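Putative N-acetylneuraminate lyase ([Ruminococcus] gnavus ATCC 29149, PDB 6RB7) is of unassigned function here but belongs to the dihydrodipicolinate synthetase family of (beta/alpha)8-barrel proteins, with four chains in its assembly. Local coordinates at residues A[36-41]-A[108-113]; A[98-103]-A[131-136]. All blocks are in the same frame, centred on the assembly; numbering follows the deposited sequence.

Interaction 1 of 2, residues A[36-41]-A[108-113]; sequences EKYKGV and TVIAHV
Thr-108 and Lys-37 are joined by a hydrogen bond, the Thr-108 hydroxyl donating to the carbonyl oxygen of Lys-37: OG1 sits 2.7 Å from O of Lys-37. The donor comes in with a C=O...OG1 angle of 132° and is tilted 28° from the carbonyl plane. The Thr-108 first torsion (chi1 -62°) sets OG1 beside its own backbone N, which aims the hydroxyl at Lys-37 and turns the methyl toward Tyr-38. Beyond CB the extended Lys-37 chain leads away from 108-113, and NZ makes a salt bridge with Asp-134.

The apolar part centres on the Tyr-38 ring. Methyl CG2 of Thr-108 lies 3.7 Å from CE1 of Tyr-38, the two side chains crossing at about a right angle. One step further along the strand's inward-facing side, CD1 of Ile-110 comes within 4.1 Å of Tyr-38 CD1, meeting the ring obliquely. This is the N-terminal mouth of a (beta/alpha)8 barrel: the 3-10 turn 36-38, just ahead of the first strand, drops Tyr-38 into the barrel end, where it also touches Ile-219 and Phe-221 of strand 219-222. The hydroxyl of this buried tyrosine is hydrogen-bonded to Asp-166. Within the turn, CG of Lys-37 packs 3.7 Å above the plane of the Tyr-38 ring, offset toward the rim.

Charge and backbone bonds hold the turn itself. Lys-39 NZ makes a salt bridge of 2.8 Å to OE2 of Glu-36, on the syn side of the carboxylate, while the amide N of Lys-39 reaches O of Glu-36 at 3.1 Å.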
loop_
_atom_site.group_PDB
_atom_site.type_symbol
_atom_site.label_atom_id
_atom_site.label_comp_id
_atom_site.label_asym_id
_atom_site.label_seq_id
_atom_site.Cartn_x
_atom_site.Cartn_y
_atom_site.Cartn_z
ATOM N N GLU A 36 -21.327 -3.666 -30.266
ATOM C CA GLU A 36 -21.220 -2.306 -30.837
ATOM C C GLU A 36 -21.964 -1.299 -29.967
ATOM O O GLU A 36 -21.542 -0.140 -29.913
ATOM C CB GLU A 36 -21.767 -2.296 -32.270
ATOM C CG GLU A 36 -20.928 -3.117 -33.232
ATOM C CD GLU A 36 -19.461 -2.723 -33.275
ATOM O OE1 GLU A 36 -19.164 -1.529 -33.519
ATOM O OE2 GLU A 36 -18.610 -3.604 -33.016
ATOM N N LYS A 37 -23.072 -1.686 -29.351
ATOM C CA LYS A 37 -23.905 -0.724 -28.588
ATOM C C LYS A 37 -23.153 -0.220 -27.360
ATOM O O LYS A 37 -23.609 0.744 -26.719
ATOM C CB LYS A 37 -25.240 -1.336 -28.222
ATOM C CG LYS A 37 -25.214 -2.469 -27.212
ATOM C CD LYS A 37 -26.656 -2.895 -26.957
ATOM C CE LYS A 37 -26.764 -4.162 -26.200
ATOM N NZ LYS A 37 -28.199 -4.528 -26.127
ATOM N N TYR A 38 -22.049 -0.870 -26.976
ATOM C CA TYR A 38 -21.275 -0.456 -25.785
ATOM C C TYR A 38 -20.056 0.380 -26.176
ATOM O O TYR A 38 -19.361 0.843 -25.240
ATOM C CB TYR A 38 -20.839 -1.688 -24.993
ATOM C CG TYR A 38 -22.006 -2.486 -24.494
ATOM C CD1 TYR A 38 -22.784 -1.993 -23.454
ATOM C CD2 TYR A 38 -22.341 -3.720 -25.035
ATOM C CE1 TYR A 38 -23.843 -2.724 -22.947
ATOM C CE2 TYR A 38 -23.410 -4.439 -24.541
ATOM C CZ TYR A 38 -24.169 -3.941 -23.491
ATOM O OH TYR A 38 -25.227 -4.641 -22.995
ATOM N N LYS A 39 -19.774 0.519 -27.464
ATOM C CA LYS A 39 -18.527 1.155 -27.920
ATOM C C LYS A 39 -18.806 2.634 -28.113
ATOM O O LYS A 39 -19.327 3.034 -29.171
ATOM C CB LYS A 39 -18.063 0.544 -29.239
ATOM C CG LYS A 39 -17.669 -0.899 -29.110
ATOM C CD LYS A 39 -17.141 -1.485 -30.370
ATOM C CE LYS A 39 -16.860 -2.963 -30.257
ATOM N NZ LYS A 39 -16.247 -3.415 -31.529
ATOM N N GLY A 40 -18.181 3.408 -27.287
ATOM C CA GLY A 40 -18.302 4.871 -27.371
ATOM C C GLY A 40 -18.272 5.440 -25.980
ATOM O O GLY A 40 -17.706 4.811 -25.061
ATOM N N VAL A 41 -18.839 6.615 -25.858
ATOM C CA VAL A 41 -18.763 7.423 -24.620
ATOM C C VAL A 41 -20.055 7.179 -23.829
ATOM O O VAL A 41 -21.152 7.463 -24.310
ATOM C CB VAL A 41 -18.601 8.892 -24.997
ATOM C CG1 VAL A 41 -18.787 9.808 -23.802
ATOM C CG2 VAL A 41 -17.267 9.123 -25.712
ATOM N N THR A 108 -27.815 3.382 -24.786
ATOM C CA THR A 108 -27.452 2.097 -24.168
ATOM C C THR A 108 -27.519 2.340 -22.659
ATOM O O THR A 108 -26.942 3.341 -22.195
ATOM C CB THR A 108 -26.081 1.631 -24.614
ATOM O OG1 THR A 108 -26.111 1.440 -26.038
ATOM C CG2 THR A 108 -25.643 0.355 -23.933
ATOM N N VAL A 109 -28.182 1.488 -21.905
ATOM C CA VAL A 109 -28.331 1.701 -20.453
ATOM C C VAL A 109 -27.627 0.566 -19.731
ATOM O O VAL A 109 -28.029 -0.615 -19.905
ATOM C CB VAL A 109 -29.787 1.866 -20.004
ATOM C CG1 VAL A 109 -29.866 2.003 -18.492
ATOM C CG2 VAL A 109 -30.423 3.057 -20.695
ATOM N N ILE A 110 -26.617 0.913 -18.933
ATOM C CA ILE A 110 -25.935 -0.045 -18.048
ATOM C C ILE A 110 -26.320 0.350 -16.630
ATOM O O ILE A 110 -26.050 1.496 -16.226
ATOM C CB ILE A 110 -24.414 0.010 -18.242
ATOM C CG1 ILE A 110 -23.983 -0.238 -19.685
ATOM C CG2 ILE A 110 -23.744 -0.948 -17.255
ATOM C CD1 ILE A 110 -22.508 -0.007 -19.932
ATOM N N ALA A 111 -26.990 -0.538 -15.911
ATOM C CA ALA A 111 -27.444 -0.282 -14.525
ATOM C C ALA A 111 -26.503 -0.982 -13.543
ATOM O O ALA A 111 -26.432 -2.194 -13.520
ATOM C CB ALA A 111 -28.853 -0.746 -14.328
ATOM N N HIS A 112 -25.725 -0.196 -12.811
ATOM C CA HIS A 112 -24.903 -0.707 -11.702
ATOM C C HIS A 112 -25.827 -1.091 -10.563
ATOM O O HIS A 112 -26.575 -0.215 -10.083
ATOM C CB HIS A 112 -23.871 0.332 -11.286
ATOM C CG HIS A 112 -23.044 -0.189 -10.147
ATOM N ND1 HIS A 112 -23.208 0.277 -8.863
ATOM C CD2 HIS A 112 -22.141 -1.194 -10.098
ATOM C CE1 HIS A 112 -22.357 -0.387 -8.079
ATOM N NE2 HIS A 112 -21.727 -1.344 -8.803
ATOM N N VAL A 113 -25.808 -2.375 -10.164
ATOM C CA VAL A 113 -26.797 -2.899 -9.192
ATOM C C VAL A 113 -26.137 -3.416 -7.928
ATOM O O VAL A 113 -26.868 -3.865 -7.036
ATOM C CB VAL A 113 -27.660 -3.974 -9.862
ATOM C CG1 VAL A 113 -28.527 -3.383 -10.966
ATOM C CG2 VAL A 113 -26.858 -5.184 -10.305
#

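Interaction 2 of 2, residues A[98-103]-A[131-136]; sequences NVMKVA and LGVDAI
Met-100, near the C-terminal end of helix 89-103, packs against residues 131-133 in a partly buried van der Waals contact between that helix and the turn that follows helix 118-130, on the outside of the (beta/alpha)8 barrel. No hydrogen bond crosses it. The turn leads from helix 118-130 into strand 135-138. There the helix finishes in a Schellman motif, with Gly-132 at positive phi (76°) leaving the helical path and two bonds running back into the last turn. The chain then swings through Val-133 toward the sheet, and Met-100 lies against that exit.

The backbones are nearest at Met-100 and Leu-131, whose CA atoms are 7.2 Å apart. CG of Met-100 meets CB of Leu-131 at 4.1 Å, the two side chains crossing obliquely. Beyond CG the methionine bends twice (chi2 -52°, chi3 -76°), and this carries its methyl to the carbonyls of the turn: CE is 3.4 Å from O of Leu-131 and 4.0 Å from O of Gly-132. Met-100 and Val-133 both also touch Val-109 of strand 108-112. On the helix, Lys-101 NZ is hydrogen-bonded to Asn-98 OD1 (3.3 Å), from well above the amide carbonyl plane, and OD1 also takes a bond from Gln-61. SD of Met-100 lies 4.4 Å from CG1 of the buried Val-133.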
loop_
_atom_site.group_PDB
_atom_site.type_symbol
_atom_site.label_atom_id
_atom_site.label_comp_id
_atom_site.label_asym_id
_atom_site.label_seq_id
_atom_site.Cartn_x
_atom_site.Cartn_y
_atom_site.Cartn_z
ATOM N N ASN A 98 -36.988 6.372 -13.907
ATOM C CA ASN A 98 -37.085 7.704 -14.539
ATOM C C ASN A 98 -36.123 7.833 -15.713
ATOM O O ASN A 98 -36.472 8.491 -16.683
ATOM C CB ASN A 98 -36.997 8.785 -13.490
ATOM C CG ASN A 98 -38.314 8.880 -12.728
ATOM O OD1 ASN A 98 -39.290 9.409 -13.281
ATOM N ND2 ASN A 98 -38.363 8.328 -11.515
ATOM N N VAL A 99 -34.968 7.181 -15.689
ATOM C CA VAL A 99 -34.116 7.120 -16.903
ATOM C C VAL A 99 -34.874 6.424 -18.026
ATOM O O VAL A 99 -34.936 6.924 -19.166
ATOM C CB VAL A 99 -32.774 6.413 -16.595
ATOM C CG1 VAL A 99 -32.021 6.148 -17.901
ATOM C CG2 VAL A 99 -31.970 7.256 -15.612
ATOM N N MET A 100 -35.415 5.264 -17.725
ATOM C CA MET A 100 -35.997 4.398 -18.789
ATOM C C MET A 100 -37.275 5.058 -19.313
ATOM O O MET A 100 -37.563 4.860 -20.491
ATOM C CB MET A 100 -36.266 2.998 -18.245
ATOM C CG MET A 100 -35.003 2.230 -17.836
ATOM S SD MET A 100 -33.716 2.164 -19.101
ATOM C CE MET A 100 -34.400 0.934 -20.218
ATOM N N LYS A 101 -37.949 5.859 -18.485
ATOM C CA LYS A 101 -39.213 6.555 -18.853
ATOM C C LYS A 101 -38.945 7.468 -20.039
ATOM O O LYS A 101 -39.921 7.655 -20.818
ATOM C CB LYS A 101 -39.759 7.424 -17.720
ATOM C CG LYS A 101 -40.833 6.834 -16.837
ATOM C CD LYS A 101 -41.755 7.904 -16.255
ATOM C CE LYS A 101 -42.528 7.428 -15.037
ATOM N NZ LYS A 101 -41.653 7.206 -13.854
ATOM N N VAL A 102 -37.782 8.115 -20.143
ATOM C CA VAL A 102 -37.650 9.236 -21.123
ATOM C C VAL A 102 -36.524 8.943 -22.075
ATOM O O VAL A 102 -36.328 9.774 -22.989
ATOM C CB VAL A 102 -37.450 10.624 -20.479
ATOM C CG1 VAL A 102 -38.658 11.040 -19.671
ATOM C CG2 VAL A 102 -36.245 10.650 -19.607
ATOM N N ALA A 103 -35.787 7.848 -21.948
ATOM C CA ALA A 103 -34.643 7.613 -22.841
ATOM C C ALA A 103 -35.090 7.279 -24.270
ATOM O O ALA A 103 -34.283 7.437 -25.212
ATOM C CB ALA A 103 -33.773 6.528 -22.262
ATOM N N LEU A 131 -37.006 -3.781 -16.503
ATOM C CA LEU A 131 -37.101 -2.533 -17.295
ATOM C C LEU A 131 -36.389 -2.649 -18.641
ATOM O O LEU A 131 -36.394 -1.651 -19.371
ATOM C CB LEU A 131 -36.497 -1.385 -16.470
ATOM C CG LEU A 131 -37.328 -0.976 -15.257
ATOM C CD1 LEU A 131 -36.616 0.144 -14.527
ATOM C CD2 LEU A 131 -38.715 -0.492 -15.680
ATOM N N GLY A 132 -35.702 -3.756 -18.924
ATOM C CA GLY A 132 -35.072 -3.980 -20.235
ATOM C C GLY A 132 -33.801 -3.161 -20.413
ATOM O O GLY A 132 -33.492 -2.716 -21.543
ATOM N N VAL A 133 -33.003 -3.047 -19.355
ATOM C CA VAL A 133 -31.678 -2.400 -19.513
ATOM C C VAL A 133 -30.829 -3.266 -20.455
ATOM O O VAL A 133 -31.060 -4.488 -20.594
ATOM C CB VAL A 133 -30.972 -2.200 -18.162
ATOM C CG1 VAL A 133 -31.780 -1.323 -17.241
ATOM C CG2 VAL A 133 -30.612 -3.520 -17.518
ATOM N N ASP A 134 -29.801 -2.685 -21.053
ATOM C CA ASP A 134 -28.868 -3.414 -21.923
ATOM C C ASP A 134 -27.969 -4.305 -21.082
ATOM O O ASP A 134 -27.724 -5.485 -21.470
ATOM C CB ASP A 134 -28.077 -2.449 -22.786
ATOM C CG ASP A 134 -29.013 -1.717 -23.737
ATOM O OD1 ASP A 134 -29.366 -2.328 -24.773
ATOM O OD2 ASP A 134 -29.454 -0.610 -23.378
ATOM N N ALA A 135 -27.467 -3.783 -19.972
ATOM C CA ALA A 135 -26.545 -4.530 -19.111
ATOM C C ALA A 135 -26.764 -4.124 -17.666
ATOM O O ALA A 135 -27.210 -2.984 -17.404
ATOM C CB ALA A 135 -25.098 -4.273 -19.540
ATOM N N ILE A 136 -26.347 -4.998 -16.779
ATOM C CA ILE A 136 -26.137 -4.666 -15.364
ATOM C C ILE A 136 -24.641 -4.735 -15.082
ATOM O O ILE A 136 -23.908 -5.397 -15.831
ATOM C CB ILE A 136 -26.935 -5.584 -14.420
ATOM C CG1 ILE A 136 -26.621 -7.065 -14.661
ATOM C CG2 ILE A 136 -28.426 -5.276 -14.553
ATOM C CD1 ILE A 136 -27.057 -7.933 -13.475
#

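Overall arrangement
The centres of the two contacts are 11 Å apart, at the N-terminal end of the same barrel. Along the chain their segments alternate: 36-41, 98-103, 108-113, 131-136. Helix 89-103 leads directly into strand 108-112, and that strand neighbours 135-138 in the parallel sheet. Interaction 1 lies on the inner side of the strands, interaction 2 on the helix-covered outer side. Asp-134 couples them: its OD1 forms a 2.8 Å salt bridge with NZ of Lys-37, while OD2 probably takes a 2.9 Å hydrogen bond from N of Val-109. The Asp-134 carboxylate, just ahead of strand 135-138, thus links the turn at 36-38 with the start of strand 108-112.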